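Local coordinates for protein Rho guanine nucleotide exchange factor 12 (Homo sapiens, PDB 1TXD) that acts, through its DH and PH domains, as a guanine nucleotide exchange factor for the small GTPase RhoA, at residues 82-86 and 107-111. The protein carries 1 engineered substitution. Sequence-based numbering, arbitrary orientation.
Sequences LNEQM and TWFSG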
# COMPACT_ATOMS: atom_id res chain seq x y z
N LEU A 82 -21.72 7.18 3.79
CA LEU A 82 -21.82 7.32 2.36
C LEU A 82 -23.00 6.50 1.84
O LEU A 82 -23.79 6.99 1.01
CB LEU A 82 -20.51 6.83 1.71
CG LEU A 82 -20.43 6.84 0.19
CD1 LEU A 82 -21.05 8.16 -0.46
CD2 LEU A 82 -18.97 6.62 -0.23
N ASN A 83 -23.12 5.27 2.35
CA ASN A 83 -24.23 4.41 2.07
C ASN A 83 -25.57 5.02 2.50
O ASN A 83 -26.53 4.88 1.81
CB ASN A 83 -24.05 3.06 2.76
CG ASN A 83 -25.07 2.05 2.34
OD1 ASN A 83 -25.82 1.52 3.16
ND2 ASN A 83 -25.14 1.80 1.06
N GLU A 84 -25.61 5.71 3.63
CA GLU A 84 -26.84 6.35 4.07
C GLU A 84 -27.22 7.50 3.13
O GLU A 84 -28.40 7.72 2.88
CB GLU A 84 -26.70 6.85 5.51
CG GLU A 84 -26.75 5.77 6.58
CD GLU A 84 -27.96 4.83 6.43
OE1 GLU A 84 -29.07 5.32 6.13
OE2 GLU A 84 -27.80 3.60 6.62
N GLN A 85 -26.23 8.21 2.59
CA GLN A 85 -26.50 9.34 1.71
C GLN A 85 -27.01 8.80 0.37
O GLN A 85 -27.81 9.43 -0.30
CB GLN A 85 -25.23 10.17 1.49
CG GLN A 85 -24.72 10.90 2.72
CD GLN A 85 -23.34 11.47 2.49
OE1 GLN A 85 -22.42 10.76 2.13
NE2 GLN A 85 -23.20 12.77 2.71
N MET A 86 -26.54 7.63 -0.01
CA MET A 86 -27.00 7.00 -1.24
C MET A 86 -28.45 6.56 -1.05
O MET A 86 -29.29 6.83 -1.91
CB MET A 86 -26.12 5.85 -1.67
CG MET A 86 -24.82 6.27 -2.33
SD MET A 86 -23.70 4.90 -2.25
CE MET A 86 -22.26 5.40 -3.23
N THR A 107 -20.44 16.20 -3.74
CA THR A 107 -20.42 16.21 -2.27
C THR A 107 -19.66 15.01 -1.65
O THR A 107 -18.96 15.17 -0.62
CB THR A 107 -21.88 16.27 -1.75
OG1 THR A 107 -22.47 17.50 -2.19
CG2 THR A 107 -21.92 16.41 -0.24
N TRP A 108 -19.81 13.82 -2.26
CA TRP A 108 -19.23 12.60 -1.75
C TRP A 108 -17.73 12.52 -2.02
O TRP A 108 -16.96 12.05 -1.17
CB TRP A 108 -19.94 11.36 -2.34
CG TRP A 108 -21.37 11.33 -2.05
CD1 TRP A 108 -22.00 11.97 -1.04
CD2 TRP A 108 -22.39 10.62 -2.77
NE1 TRP A 108 -23.35 11.72 -1.09
CE2 TRP A 108 -23.62 10.88 -2.13
CE3 TRP A 108 -22.40 9.77 -3.88
CZ2 TRP A 108 -24.84 10.35 -2.57
CZ3 TRP A 108 -23.61 9.25 -4.32
CH2 TRP A 108 -24.81 9.54 -3.66
N PHE A 109 -17.31 13.02 -3.19
CA PHE A 109 -15.99 12.73 -3.74
C PHE A 109 -15.15 13.93 -4.11
O PHE A 109 -14.10 13.77 -4.76
CB PHE A 109 -16.15 11.82 -4.98
CG PHE A 109 -16.80 10.50 -4.68
CD1 PHE A 109 -16.26 9.65 -3.72
CD2 PHE A 109 -17.95 10.09 -5.36
CE1 PHE A 109 -16.85 8.45 -3.43
CE2 PHE A 109 -18.54 8.90 -5.09
CZ PHE A 109 -17.99 8.05 -4.13
N SER A 110 -15.58 15.14 -3.73
CA SER A 110 -14.74 16.34 -3.84
C SER A 110 -14.84 17.18 -2.56
O SER A 110 -15.67 16.92 -1.68
CB SER A 110 -15.17 17.20 -5.05
OG SER A 110 -16.49 17.65 -4.86
N GLY A 111 -14.02 18.20 -2.46
CA GLY A 111 -14.05 19.03 -1.27
C GLY A 111 -13.81 18.20 -0.01
O GLY A 111 -12.97 17.30 -0.02
O HOH W 1 -20.03 13.91 1.96
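L82 and W108 mark the closest backbone approach of two helices, 72-90 and the last turn of 102-109, with 7.2 Å between L82 CA and W108 CA. The indole of W108 bridges the gap: it supplies 104 of the 262 Å² buried between the segments and meets L82, Q85 and M86, spaced i, i+3 and i+4 over about one helical turn. L82 CG, anti to the backbone N (chi1 177°), brings the branched end up to the indole at about a right angle. Its CD1 lies over one face, 3.7 Å from the centroid of the five-membered ring and 20° off its normal, a CH-pi contact. Separately, L82 CD2 lies 4.3 Å from F109 CE1. M86 reaches the six-membered ring obliquely: its CG is 3.5 Å from W108 CH2, and its SD, 5.3 Å from that ring's centroid, makes a Met-aromatic contact. The Q85 side chain passes the indole in the opposite direction, its CB 3.5 Å from W108 NE1 and its amide plane turned 42° from the ring; although Q85 OE1 is 3.5 Å from W108 NE1, the angle is too poor for a hydrogen bond. A water links the helices separately, donating to T107 O and weakly accepting from Q85 NE2. An alanine in place of W108 is likely to open a gap between the helices, leaving the L82 methyl and M86 thioether without their aromatic partner. M86 also packs on L32 and F33 of helix 20-57, while F109 meets Y177 of helix 169-186. This is apolar packing within the all-helical DH (RhoGEF) domain, buried around L82, M86 and F109 and bordered by exposed Q85.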